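Local coordinates for protein SAM-dependent methyltransferase (Anabaena variabilis ATCC 29413, PDB 3GGD) that binds S-adenosyl-L-homocysteine and probably transfers a methyl group from S-adenosylmethionine to an acceptor, at residues A[37-42]-A[68-73]; A[44-49]-A[160-165]; A[115-120]-A[149-154]; A[170-175]-A[233-238]. One frame throughout, in Å; residues are numbered along the deposited sequence.

Contacts 1 and 2 lie side by side, their centres 12 Å apart: 37-42 runs into helix 43-50, which carries 44-49, and the Val39 O to Val44 N distance of 3.0 Å fits a backbone hydrogen bond. Both touch the same ethanediol and both approach Arg131 of the S-adenosyl-L-homocysteine site; the side chain of Gln70 in contact 1 comes within about 4 Å of that ligand, that of Ile162 in contact 2 within about 7 Å. Contacts 2 and 4 share the sheet, where Glu163 N sits 2.8 Å from Phe238 O. Contact 3, nested in the loop closed by contact 2, and contact 4 lie on opposite sides of the chain's centre, their centres about 32 Å apart.

Contact 1: A[37-42]-A[68-73]; sequences ANVERA and GTQTKF. With EDO (1,2-ethanediol), chain L.
A side-chain amide and one valine join the loop 37-42 to the first turn of helix 69-77, next to the cofactor pocket of this Rossmann-like methyltransferase. Gln70 supplies the polar part and Val39 the apolar part. The glutamine chain is bent at chi2 (-51°), which brings the amide back toward the loop, where NE2 gives a weak hydrogen bond to Ala37 O (3.3 Å). The other end of the amide, OE1, takes the backbone N-H of Val43 and also touches Ala42 CB at 3.3 Å. Val39 and Gln70 run alongside each other, pointing opposite ways. Val39 CG1 lies 3.6 Å from Gln70 OE1 and also packs on Thr69 CG2 and Phe73 CB, so one methyl meets three helix residues. An alanine at Gln70 would remove the whole amide and would probably leave Ala37 O and the Val43 N-H without these partners, with a gap beside Ala42. Thr69 OG1 is hydrogen-bonded to Asp36, just before 37-42, and to Asn67. Gln70 also packs on Tyr129 and Arg131 of strand 127-131, while the Phe73 ring rests on Val43, Val44 and Leu47 of helix 43-50.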
loop_
_atom_site.group_PDB
_atom_site.type_symbol
_atom_site.label_atom_id
_atom_site.label_comp_id
_atom_site.label_asym_id
_atom_site.label_seq_id
_atom_site.Cartn_x
_atom_site.Cartn_y
_atom_site.Cartn_z
ATOM N N ALA A 37 6.138 4.427 8.924
ATOM C CA ALA A 37 5.841 4.821 10.297
ATOM C C ALA A 37 5.918 3.616 11.245
ATOM O O ALA A 37 5.657 2.502 10.845
ATOM C CB ALA A 37 4.399 5.433 10.373
ATOM N N ASN A 38 6.246 3.861 12.505
ATOM C CA ASN A 38 6.217 2.803 13.492
ATOM C C ASN A 38 4.805 2.194 13.577
ATOM O O ASN A 38 3.813 2.882 13.334
ATOM C CB ASN A 38 6.684 3.325 14.845
ATOM C CG ASN A 38 5.909 4.518 15.306
ATOM O OD1 ASN A 38 5.964 5.581 14.678
ATOM N ND2 ASN A 38 5.194 4.370 16.421
ATOM N N VAL A 39 4.736 0.892 13.865
ATOM C CA VAL A 39 3.468 0.146 13.804
ATOM C C VAL A 39 2.348 0.771 14.645
ATOM O O VAL A 39 1.172 0.711 14.282
ATOM C CB VAL A 39 3.679 -1.354 14.182
ATOM C CG1 VAL A 39 4.541 -2.044 13.083
ATOM C CG2 VAL A 39 4.265 -1.503 15.641
ATOM N N GLU A 40 2.711 1.369 15.760
ATOM C CA GLU A 40 1.733 1.984 16.634
ATOM C C GLU A 40 0.919 3.085 15.955
ATOM O O GLU A 40 -0.185 3.357 16.396
ATOM C CB GLU A 40 2.362 2.509 17.913
ATOM C CG GLU A 40 3.005 1.430 18.791
ATOM C CD GLU A 40 4.461 1.085 18.441
ATOM O OE1 GLU A 40 4.982 1.635 17.438
ATOM O OE2 GLU A 40 5.097 0.277 19.205
ATOM N N ARG A 41 1.453 3.690 14.890
ATOM C CA ARG A 41 0.749 4.753 14.159
ATOM C C ARG A 41 0.264 4.231 12.793
ATOM O O ARG A 41 -0.189 5.014 11.961
ATOM C CB ARG A 41 1.717 5.921 13.846
ATOM C CG ARG A 41 2.304 6.591 15.014
ATOM C CD ARG A 41 3.002 7.907 14.656
ATOM N NE ARG A 41 4.256 7.806 13.894
ATOM C CZ ARG A 41 4.535 8.446 12.741
ATOM N NH1 ARG A 41 3.655 9.270 12.124
ATOM N NH2 ARG A 41 5.749 8.276 12.206
ATOM N N ALA A 42 0.450 2.937 12.523
ATOM C CA ALA A 42 0.146 2.389 11.222
ATOM C C ALA A 42 -0.776 1.158 11.388
ATOM O O ALA A 42 -1.975 1.308 11.672
ATOM C CB ALA A 42 1.440 2.071 10.478
ATOM N N GLY A 68 8.318 -4.656 4.829
ATOM C CA GLY A 68 7.783 -5.596 5.807
ATOM C C GLY A 68 7.545 -5.126 7.213
ATOM O O GLY A 68 7.270 -5.941 8.088
ATOM N N THR A 69 7.630 -3.821 7.449
ATOM C CA THR A 69 7.447 -3.300 8.791
ATOM C C THR A 69 6.079 -3.689 9.332
ATOM O O THR A 69 5.986 -4.134 10.458
ATOM C CB THR A 69 7.568 -1.786 8.829
ATOM O OG1 THR A 69 8.843 -1.394 8.267
ATOM C CG2 THR A 69 7.415 -1.249 10.287
ATOM N N GLN A 70 5.021 -3.568 8.517
ATOM C CA GLN A 70 3.667 -3.881 9.009
ATOM C C GLN A 70 3.404 -5.382 9.022
ATOM O O GLN A 70 2.629 -5.911 9.865
ATOM C CB GLN A 70 2.605 -3.149 8.172
ATOM C CG GLN A 70 2.867 -1.617 7.944
ATOM C CD GLN A 70 3.166 -0.814 9.221
ATOM O OE1 GLN A 70 2.515 -1.000 10.255
ATOM N NE2 GLN A 70 4.124 0.122 9.139
ATOM N N THR A 71 4.039 -6.067 8.071
ATOM C CA THR A 71 3.934 -7.498 7.886
ATOM C C THR A 71 4.353 -8.251 9.133
ATOM O O THR A 71 3.675 -9.188 9.568
ATOM C CB THR A 71 4.816 -7.952 6.692
ATOM O OG1 THR A 71 4.715 -6.991 5.627
ATOM C CG2 THR A 71 4.405 -9.353 6.187
ATOM N N LYS A 72 5.467 -7.846 9.715
ATOM C CA LYS A 72 5.939 -8.467 10.952
ATOM C C LYS A 72 4.880 -8.423 12.082
ATOM O O LYS A 72 4.654 -9.413 12.786
ATOM C CB LYS A 72 7.210 -7.758 11.373
ATOM C CG LYS A 72 7.904 -8.248 12.694
ATOM C CD LYS A 72 8.324 -9.692 12.627
ATOM C CE LYS A 72 9.280 -10.039 13.791
ATOM N NZ LYS A 72 9.392 -11.510 13.827
ATOM N N PHE A 73 4.251 -7.264 12.270
ATOM C CA PHE A 73 3.199 -7.150 13.248
ATOM C C PHE A 73 2.011 -8.082 12.900
ATOM O O PHE A 73 1.504 -8.824 13.742
ATOM C CB PHE A 73 2.796 -5.671 13.403
ATOM C CG PHE A 73 1.563 -5.449 14.235
ATOM C CD1 PHE A 73 0.285 -5.629 13.676
ATOM C CD2 PHE A 73 1.659 -5.072 15.557
ATOM C CE1 PHE A 73 -0.856 -5.421 14.431
ATOM C CE2 PHE A 73 0.506 -4.857 16.310
ATOM C CZ PHE A 73 -0.736 -5.033 15.743
HETATM C C1 EDO L . -2.047 5.157 8.930
HETATM O O1 EDO L . -0.627 5.269 9.131
HETATM C C2 EDO L . -2.574 3.715 9.180
HETATM O O2 EDO L . -1.807 2.668 8.509
#

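Contact 2: A[44-49]-A[160-165]; sequences VVDLPR and YLIELG. With SO4 (sulfate ion), chain J; EDO (1,2-ethanediol), chain M; EDO (1,2-ethanediol), chain L.
Tyr160 OH meets both Asp46 and Arg49 where helix 43-50 lies against strand 158-164 of the central sheet in a Rossmann-like methyltransferase fold. The helix segment and the strand run at 137° to each other, with axes 9.5 Å apart at their closest, and side chains bridge the space. The tight part is polar and centred on the phenol. Tyr160 OH donates to Asp46 OD1 over 2.6 Å, coming from above the carboxylate plane, and accepts from Arg49 NH1 at 3.0 Å, near the guanidinium plane. One hydroxyl is thus gripped by two bonds, which fix its proton on the acid's side; the nearby positive charge would probably strengthen its donation. With CG anti to the backbone N (chi1 172°), the tyrosine ring projects from the strand; CE2 meets Asp46 CB, and CE1 meets Arg49 CB and CD. Ile162 CD1 packs by van der Waals contact 3.8 Å from Asp46 OD1. Asp46 OD2 has its own partners, the hydroxyl of Tyr129 and an ethanediol. The looser, partly exposed side is the outer edge of Arg49, which faces a sulfate probably from the crystallisation liquor; Trp239 makes a cation-pi contact with the same arginine. The arginine chain is extended from CG to NE and meets that ion with two nearly straight bonds: NE to sulfate O1 at 3.1 Å, and NH2 to sulfate O2 at 3.0 Å.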
loop_
_atom_site.group_PDB
_atom_site.type_symbol
_atom_site.label_atom_id
_atom_site.label_comp_id
_atom_site.label_asym_id
_atom_site.label_seq_id
_atom_site.Cartn_x
_atom_site.Cartn_y
_atom_site.Cartn_z
ATOM N N VAL A 44 -1.300 -0.920 13.785
ATOM C CA VAL A 44 -1.995 -0.966 15.065
ATOM C C VAL A 44 -3.309 -0.168 15.002
ATOM O O VAL A 44 -4.344 -0.548 15.621
ATOM C CB VAL A 44 -1.115 -0.420 16.193
ATOM C CG1 VAL A 44 -1.957 -0.051 17.455
ATOM C CG2 VAL A 44 -0.030 -1.399 16.505
ATOM N N VAL A 45 -3.272 0.933 14.254
ATOM C CA VAL A 45 -4.485 1.750 14.018
ATOM C C VAL A 45 -5.446 1.037 13.052
ATOM O O VAL A 45 -6.663 1.020 13.250
ATOM C CB VAL A 45 -4.099 3.150 13.462
ATOM C CG1 VAL A 45 -5.350 3.911 12.934
ATOM C CG2 VAL A 45 -3.348 3.942 14.551
ATOM N N ASP A 46 -4.888 0.377 12.048
ATOM C CA ASP A 46 -5.707 -0.354 11.056
ATOM C C ASP A 46 -6.435 -1.611 11.586
ATOM O O ASP A 46 -7.611 -1.841 11.255
ATOM C CB ASP A 46 -4.833 -0.808 9.879
ATOM C CG ASP A 46 -4.152 0.380 9.152
ATOM O OD1 ASP A 46 -4.824 1.424 8.977
ATOM O OD2 ASP A 46 -2.982 0.230 8.750
ATOM N N LEU A 47 -5.733 -2.406 12.403
ATOM C CA LEU A 47 -6.202 -3.754 12.747
ATOM C C LEU A 47 -7.613 -3.792 13.368
ATOM O O LEU A 47 -8.404 -4.612 12.961
ATOM C CB LEU A 47 -5.168 -4.517 13.599
ATOM C CG LEU A 47 -5.468 -5.997 13.936
ATOM C CD1 LEU A 47 -5.756 -6.792 12.654
ATOM C CD2 LEU A 47 -4.364 -6.688 14.795
ATOM N N PRO A 48 -7.942 -2.894 14.323
ATOM C CA PRO A 48 -9.314 -2.935 14.823
ATOM C C PRO A 48 -10.408 -2.747 13.747
ATOM O O PRO A 48 -11.540 -3.205 13.922
ATOM C CB PRO A 48 -9.355 -1.815 15.858
ATOM C CG PRO A 48 -7.933 -1.535 16.202
ATOM C CD PRO A 48 -7.150 -1.847 14.970
ATOM N N ARG A 49 -10.076 -2.108 12.641
ATOM C CA ARG A 49 -11.080 -1.845 11.587
ATOM C C ARG A 49 -11.453 -3.089 10.806
ATOM O O ARG A 49 -12.477 -3.105 10.153
ATOM C CB ARG A 49 -10.553 -0.776 10.620
ATOM C CG ARG A 49 -10.334 0.595 11.272
ATOM C CD ARG A 49 -9.492 1.498 10.413
ATOM N NE ARG A 49 -9.353 2.822 11.026
ATOM C CZ ARG A 49 -8.593 3.797 10.542
ATOM N NH1 ARG A 49 -7.899 3.641 9.435
ATOM N NH2 ARG A 49 -8.520 4.955 11.169
ATOM N N TYR A 160 -8.854 -5.182 3.573
ATOM C CA TYR A 160 -8.774 -3.866 4.150
ATOM C C TYR A 160 -7.716 -3.111 3.349
ATOM O O TYR A 160 -6.602 -3.610 3.167
ATOM C CB TYR A 160 -8.295 -3.898 5.604
ATOM C CG TYR A 160 -8.007 -2.491 6.180
ATOM C CD1 TYR A 160 -9.019 -1.714 6.732
ATOM C CD2 TYR A 160 -6.715 -1.958 6.177
ATOM C CE1 TYR A 160 -8.743 -0.461 7.289
ATOM C CE2 TYR A 160 -6.432 -0.699 6.715
ATOM C CZ TYR A 160 -7.458 0.037 7.266
ATOM O OH TYR A 160 -7.153 1.239 7.832
ATOM N N LEU A 161 -8.076 -1.930 2.865
ATOM C CA LEU A 161 -7.090 -1.047 2.240
ATOM C C LEU A 161 -7.202 0.378 2.806
ATOM O O LEU A 161 -8.280 0.834 3.199
ATOM C CB LEU A 161 -7.197 -1.012 0.722
ATOM C CG LEU A 161 -8.376 -0.274 0.042
ATOM C CD1 LEU A 161 -8.047 -0.118 -1.508
ATOM C CD2 LEU A 161 -9.679 -0.988 0.260
ATOM N N ILE A 162 -6.042 1.029 2.901
ATOM C CA ILE A 162 -5.946 2.426 3.328
ATOM C C ILE A 162 -5.019 3.105 2.300
ATOM O O ILE A 162 -3.945 2.602 1.959
ATOM C CB ILE A 162 -5.498 2.565 4.805
ATOM C CG1 ILE A 162 -5.494 4.056 5.195
ATOM C CG2 ILE A 162 -4.112 1.818 5.065
ATOM C CD1 ILE A 162 -5.158 4.374 6.685
ATOM N N GLU A 163 -5.514 4.206 1.752
ATOM C CA GLU A 163 -4.883 4.899 0.651
ATOM C C GLU A 163 -4.886 6.398 0.937
ATOM O O GLU A 163 -5.574 6.857 1.839
ATOM C CB GLU A 163 -5.690 4.618 -0.638
ATOM C CG GLU A 163 -5.684 3.154 -1.053
ATOM C CD GLU A 163 -4.309 2.646 -1.433
ATOM O OE1 GLU A 163 -3.476 3.485 -1.878
ATOM O OE2 GLU A 163 -4.043 1.414 -1.247
ATOM N N LEU A 164 -4.120 7.155 0.164
ATOM C CA LEU A 164 -4.204 8.608 0.242
ATOM C C LEU A 164 -5.482 8.968 -0.474
ATOM O O LEU A 164 -5.768 8.413 -1.538
ATOM C CB LEU A 164 -2.975 9.278 -0.370
ATOM C CG LEU A 164 -1.629 8.909 0.304
ATOM C CD1 LEU A 164 -0.459 9.794 -0.186
ATOM C CD2 LEU A 164 -1.726 8.963 1.828
ATOM N N GLY A 165 -6.256 9.863 0.127
ATOM C CA GLY A 165 -7.569 10.200 -0.371
ATOM C C GLY A 165 -7.675 11.595 -0.967
ATOM O O GLY A 165 -6.665 12.275 -1.224
HETATM S S SO4 J . -11.288 4.476 13.664
HETATM O O1 SO4 J . -10.915 3.056 13.640
HETATM O O2 SO4 J . -10.106 5.356 13.691
HETATM O O3 SO4 J . -12.017 4.686 14.915
HETATM O O4 SO4 J . -12.181 4.822 12.555
HETATM C C1 EDO M . -5.619 0.350 18.544
HETATM O O1 EDO M . -5.961 0.988 17.302
HETATM C C2 EDO M . -6.535 0.843 19.666
HETATM O O2 EDO M . -7.850 0.294 19.583
HETATM C C1 EDO L . -2.047 5.157 8.930
HETATM O O1 EDO L . -0.627 5.269 9.131
HETATM C C2 EDO L . -2.574 3.715 9.180
HETATM O O2 EDO L . -1.807 2.668 8.509
#

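Contact 3: A[115-120]-A[149-154]; sequences QAAQIH and LRILLG
Ile151 and Leu152 on helix 142-153 pack against Ala116, Ile119 and His120 on helix 113-123, and the two segments run almost parallel, 5° apart with axes 8.5 Å from each other. The small Ala116 is consistent with this closeness: its CB lies 3.9 Å from Leu152 CG. Leu152 starts out pointing away from the other helix, but its CG, anti to the carbonyl carbon (chi1 -66°), carries CD2 back across the interface to Ile119 CG2 at 3.6 Å. Ile151 sends its shorter branch over instead. CG2 is the group that lies along the backbone of the partner helix, 3.6 Å from both Ala116 O and Ala117 N. His120 reaches its ring to the last turn of helix 142-153, CG standing opposite the backbone N at chi1 -176°. CD2 then comes 3.1 Å from Ile151 O, met obliquely, and 3.5 Å from Leu152 O, which sits at the ring edge; NE2 is hydrogen-bonded to Asp125. A leucine in place of His120 would lack that ring nitrogen and would probably leave Asp125 without this partner, while disturbing the fit beside the helix end. On its inner side Leu152 reaches Ile61, Phe63 and Ile128 of the sheet. Neighbouring parallel helices, each linked to sheet strands and packed over the same face, are typical of the Rossmann-like alpha/beta fold of these methyltransferases.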
loop_
_atom_site.group_PDB
_atom_site.type_symbol
_atom_site.label_atom_id
_atom_site.label_comp_id
_atom_site.label_asym_id
_atom_site.label_seq_id
_atom_site.Cartn_x
_atom_site.Cartn_y
_atom_site.Cartn_z
ATOM N N GLN A 115 -0.004 -13.663 -12.429
ATOM C CA GLN A 115 0.774 -13.994 -11.239
ATOM C C GLN A 115 -0.163 -14.205 -10.038
ATOM O O GLN A 115 0.006 -15.134 -9.248
ATOM C CB GLN A 115 1.817 -12.906 -10.986
ATOM C CG GLN A 115 2.843 -12.842 -12.128
ATOM C CD GLN A 115 3.964 -11.859 -11.912
ATOM O OE1 GLN A 115 4.191 -11.389 -10.795
ATOM N NE2 GLN A 115 4.689 -11.546 -12.987
ATOM N N ALA A 116 -1.178 -13.359 -9.918
ATOM C CA ALA A 116 -2.197 -13.560 -8.901
ATOM C C ALA A 116 -2.934 -14.891 -9.091
ATOM O O ALA A 116 -3.230 -15.583 -8.114
ATOM C CB ALA A 116 -3.182 -12.321 -8.856
ATOM N N ALA A 117 -3.256 -15.241 -10.342
ATOM C CA ALA A 117 -3.895 -16.497 -10.632
ATOM C C ALA A 117 -3.021 -17.663 -10.131
ATOM O O ALA A 117 -3.533 -18.630 -9.576
ATOM C CB ALA A 117 -4.198 -16.643 -12.203
ATOM N N GLN A 118 -1.709 -17.562 -10.320
ATOM C CA GLN A 118 -0.790 -18.626 -9.892
ATOM C C GLN A 118 -0.846 -18.776 -8.364
ATOM O O GLN A 118 -1.081 -19.872 -7.853
ATOM C CB GLN A 118 0.642 -18.328 -10.363
ATOM C CG GLN A 118 1.679 -19.357 -9.931
ATOM C CD GLN A 118 1.374 -20.760 -10.391
ATOM O OE1 GLN A 118 1.124 -20.982 -11.571
ATOM N NE2 GLN A 118 1.404 -21.723 -9.458
ATOM N N ILE A 119 -0.706 -17.672 -7.665
ATOM C CA ILE A 119 -0.769 -17.666 -6.210
ATOM C C ILE A 119 -2.102 -18.273 -5.703
ATOM O O ILE A 119 -2.122 -19.160 -4.844
ATOM C CB ILE A 119 -0.645 -16.220 -5.669
ATOM C CG1 ILE A 119 0.804 -15.738 -5.734
ATOM C CG2 ILE A 119 -1.066 -16.160 -4.201
ATOM C CD1 ILE A 119 1.625 -16.196 -4.526
ATOM N N HIS A 120 -3.228 -17.791 -6.240
ATOM C CA HIS A 120 -4.517 -18.277 -5.782
ATOM C C HIS A 120 -4.639 -19.791 -6.067
ATOM O O HIS A 120 -5.273 -20.503 -5.289
ATOM C CB HIS A 120 -5.711 -17.483 -6.376
ATOM C CG HIS A 120 -7.036 -17.908 -5.837
ATOM N ND1 HIS A 120 -7.699 -19.028 -6.288
ATOM C CD2 HIS A 120 -7.819 -17.371 -4.871
ATOM C CE1 HIS A 120 -8.824 -19.178 -5.601
ATOM N NE2 HIS A 120 -8.928 -18.173 -4.740
ATOM N N LEU A 149 -6.359 -8.284 -7.431
ATOM C CA LEU A 149 -6.952 -8.340 -6.127
ATOM C C LEU A 149 -8.201 -9.223 -6.090
ATOM O O LEU A 149 -8.385 -9.980 -5.157
ATOM C CB LEU A 149 -7.228 -6.907 -5.608
ATOM C CG LEU A 149 -5.931 -6.087 -5.376
ATOM C CD1 LEU A 149 -6.202 -4.563 -5.204
ATOM C CD2 LEU A 149 -5.046 -6.590 -4.168
ATOM N N ARG A 150 -9.041 -9.101 -7.113
ATOM C CA ARG A 150 -10.254 -9.859 -7.259
ATOM C C ARG A 150 -9.901 -11.359 -7.301
ATOM O O ARG A 150 -10.570 -12.176 -6.679
ATOM C CB ARG A 150 -10.980 -9.433 -8.564
ATOM C CG ARG A 150 -12.205 -10.284 -8.905
ATOM C CD ARG A 150 -12.940 -9.903 -10.180
ATOM N NE ARG A 150 -13.570 -8.615 -9.949
ATOM C CZ ARG A 150 -13.080 -7.426 -10.283
ATOM N NH1 ARG A 150 -11.958 -7.292 -11.003
ATOM N NH2 ARG A 150 -13.742 -6.347 -9.889
ATOM N N ILE A 151 -8.858 -11.699 -8.046
ATOM C CA ILE A 151 -8.397 -13.063 -8.168
ATOM C C ILE A 151 -7.921 -13.598 -6.795
ATOM O O ILE A 151 -8.328 -14.694 -6.375
ATOM C CB ILE A 151 -7.253 -13.162 -9.193
ATOM C CG1 ILE A 151 -7.782 -12.894 -10.622
ATOM C CG2 ILE A 151 -6.575 -14.544 -9.114
ATOM C CD1 ILE A 151 -6.661 -12.627 -11.675
ATOM N N LEU A 152 -7.118 -12.821 -6.073
ATOM C CA LEU A 152 -6.611 -13.308 -4.784
ATOM C C LEU A 152 -7.700 -13.530 -3.704
ATOM O O LEU A 152 -7.620 -14.485 -2.873
ATOM C CB LEU A 152 -5.553 -12.342 -4.245
ATOM C CG LEU A 152 -4.257 -12.233 -5.064
ATOM C CD1 LEU A 152 -3.380 -11.037 -4.606
ATOM C CD2 LEU A 152 -3.448 -13.585 -5.062
ATOM N N LEU A 153 -8.693 -12.626 -3.691
ATOM C CA LEU A 153 -9.756 -12.649 -2.704
ATOM C C LEU A 153 -10.776 -13.764 -2.914
ATOM O O LEU A 153 -11.316 -14.335 -1.945
ATOM C CB LEU A 153 -10.500 -11.310 -2.730
ATOM C CG LEU A 153 -9.706 -10.119 -2.162
ATOM C CD1 LEU A 153 -10.268 -8.770 -2.655
ATOM C CD2 LEU A 153 -9.614 -10.194 -0.605
ATOM N N GLY A 154 -11.094 -14.034 -4.181
ATOM C CA GLY A 154 -12.171 -14.992 -4.505
ATOM C C GLY A 154 -13.455 -14.600 -3.771
ATOM O O GLY A 154 -13.717 -13.424 -3.545
#

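Contact 4: A[170-175]-A[233-238]; sequences DFFNSL and ATPPAF. With SO4 (sulfate ion), chain G.
Phe171 of helix 168-179 lays its ring against the proline-rich run that leads into strand 237-244. Its CB, where the side chain begins, meets Pro236 CD at 3.9 Å. With CG anti to the backbone N (chi1 174°), the ring is carried out from the helix onto the Thr234-Pro236 backbone, and CG itself lies 4.0 Å from both Pro235 CA and Pro236 CD. On the CD1 side the same two atoms are again nearest, and next along the ring, CE1 approaches Thr234 O to 3.7 Å. The other side belongs to Pro235: CD2 touches its CB at 3.7 Å, and CE2 lies by its N and CA. At the tip, CZ meets Pro235 N, and Ala233 CB stands at the ring edge, 4.2 Å away. Pro235 CA sits over the middle of the face, 3.7 Å from the centroid and only 4° off the normal, a nearly ideal CH-pi contact. Phe172 also reaches the same proline, its CZ near Pro235 CG, while Phe171 CD2 lies over the centre of the Phe172 ring. Pro235 also packs on Leu164 of the adjacent strand, which links the helix to the sheet through this proline. No hydrogen bond crosses between the segments; the chemistry implies cohesion by ring-to-proline packing, with a CH-pi contact that is likely to help hold the ring face against Pro235.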
loop_
_atom_site.group_PDB
_atom_site.type_symbol
_atom_site.label_atom_id
_atom_site.label_comp_id
_atom_site.label_asym_id
_atom_site.label_seq_id
_atom_site.Cartn_x
_atom_site.Cartn_y
_atom_site.Cartn_z
ATOM N N ASP A 170 -3.568 18.631 -2.838
ATOM C CA ASP A 170 -3.622 19.906 -2.156
ATOM C C ASP A 170 -2.769 19.920 -0.873
ATOM O O ASP A 170 -2.117 20.894 -0.554
ATOM C CB ASP A 170 -5.046 20.222 -1.753
ATOM C CG ASP A 170 -5.931 20.644 -2.933
ATOM O OD1 ASP A 170 -5.421 20.954 -4.044
ATOM O OD2 ASP A 170 -7.163 20.672 -2.715
ATOM N N PHE A 171 -2.829 18.840 -0.120
ATOM C CA PHE A 171 -2.070 18.721 1.102
ATOM C C PHE A 171 -0.574 18.919 0.825
ATOM O O PHE A 171 0.091 19.733 1.468
ATOM C CB PHE A 171 -2.304 17.337 1.728
ATOM C CG PHE A 171 -1.434 17.071 2.921
ATOM C CD1 PHE A 171 -1.828 17.476 4.184
ATOM C CD2 PHE A 171 -0.212 16.444 2.767
ATOM C CE1 PHE A 171 -1.011 17.243 5.288
ATOM C CE2 PHE A 171 0.608 16.225 3.851
ATOM C CZ PHE A 171 0.197 16.640 5.122
ATOM N N PHE A 172 -0.053 18.174 -0.143
ATOM C CA PHE A 172 1.367 18.288 -0.464
ATOM C C PHE A 172 1.736 19.641 -1.086
ATOM O O PHE A 172 2.782 20.211 -0.771
ATOM C CB PHE A 172 1.842 17.121 -1.323
ATOM C CG PHE A 172 1.978 15.851 -0.565
ATOM C CD1 PHE A 172 2.899 15.750 0.460
ATOM C CD2 PHE A 172 1.201 14.754 -0.877
ATOM C CE1 PHE A 172 3.012 14.602 1.179
ATOM C CE2 PHE A 172 1.305 13.567 -0.160
ATOM C CZ PHE A 172 2.213 13.473 0.855
ATOM N N ASN A 173 0.878 20.164 -1.951
ATOM C CA ASN A 173 1.110 21.468 -2.521
ATOM C C ASN A 173 1.055 22.597 -1.486
ATOM O O ASN A 173 1.725 23.621 -1.670
ATOM C CB ASN A 173 0.146 21.742 -3.704
ATOM C CG ASN A 173 0.561 20.995 -4.990
ATOM O OD1 ASN A 173 1.734 20.598 -5.162
ATOM N ND2 ASN A 173 -0.395 20.799 -5.889
ATOM N N SER A 174 0.280 22.440 -0.414
ATOM C CA SER A 174 0.269 23.468 0.647
ATOM C C SER A 174 1.612 23.463 1.385
ATOM O O SER A 174 2.097 24.503 1.803
ATOM C CB SER A 174 -0.872 23.258 1.640
ATOM O OG SER A 174 -2.123 23.285 0.984
ATOM N N LEU A 175 2.211 22.288 1.542
ATOM C CA LEU A 175 3.543 22.206 2.153
ATOM C C LEU A 175 4.527 22.951 1.256
ATOM O O LEU A 175 5.319 23.766 1.728
ATOM C CB LEU A 175 3.989 20.760 2.354
ATOM C CG LEU A 175 3.217 19.966 3.415
ATOM C CD1 LEU A 175 3.699 18.522 3.429
ATOM C CD2 LEU A 175 3.336 20.642 4.785
ATOM N N ALA A 233 3.997 14.899 9.295
ATOM C CA ALA A 233 3.087 15.189 8.177
ATOM C C ALA A 233 2.125 14.015 8.012
ATOM O O ALA A 233 2.548 12.841 7.867
ATOM C CB ALA A 233 3.849 15.453 6.888
ATOM N N THR A 234 0.829 14.330 8.057
ATOM C CA THR A 234 -0.214 13.322 7.977
ATOM C C THR A 234 -1.252 13.676 6.879
ATOM O O THR A 234 -2.258 14.338 7.148
ATOM C CB THR A 234 -0.959 13.169 9.324
ATOM O OG1 THR A 234 -1.581 14.409 9.656
ATOM C CG2 THR A 234 -0.042 12.725 10.476
ATOM N N PRO A 235 -1.010 13.236 5.651
ATOM C CA PRO A 235 -1.988 13.480 4.586
ATOM C C PRO A 235 -3.336 12.773 4.808
ATOM O O PRO A 235 -3.424 11.797 5.568
ATOM C CB PRO A 235 -1.304 12.909 3.338
ATOM C CG PRO A 235 -0.284 11.923 3.867
ATOM C CD PRO A 235 0.168 12.487 5.179
ATOM N N PRO A 236 -4.393 13.260 4.136
ATOM C CA PRO A 236 -5.717 12.655 4.304
ATOM C C PRO A 236 -5.767 11.263 3.714
ATOM O O PRO A 236 -5.180 11.008 2.649
ATOM C CB PRO A 236 -6.646 13.614 3.566
ATOM C CG PRO A 236 -5.776 14.343 2.578
ATOM C CD PRO A 236 -4.412 14.416 3.213
ATOM N N ALA A 237 -6.471 10.375 4.421
ATOM C CA ALA A 237 -6.589 8.958 4.078
ATOM C C ALA A 237 -8.025 8.602 3.716
ATOM O O ALA A 237 -8.976 9.320 4.029
ATOM C CB ALA A 237 -6.097 8.080 5.238
ATOM N N PHE A 238 -8.153 7.502 3.001
ATOM C CA PHE A 238 -9.414 6.867 2.706
ATOM C C PHE A 238 -9.164 5.405 3.010
ATOM O O PHE A 238 -8.145 4.856 2.569
ATOM C CB PHE A 238 -9.808 6.971 1.215
ATOM C CG PHE A 238 -10.894 6.012 0.825
ATOM C CD1 PHE A 238 -12.199 6.279 1.127
ATOM C CD2 PHE A 238 -10.598 4.807 0.230
ATOM C CE1 PHE A 238 -13.197 5.400 0.829
ATOM C CE2 PHE A 238 -11.619 3.915 -0.090
ATOM C CZ PHE A 238 -12.916 4.230 0.242
HETATM S S SO4 G . -6.597 16.607 -4.479
HETATM O O1 SO4 G . -5.891 17.313 -3.407
HETATM O O2 SO4 G . -6.896 17.521 -5.594
HETATM O O3 SO4 G . -7.796 15.902 -3.960
HETATM O O4 SO4 G . -5.696 15.594 -5.039
#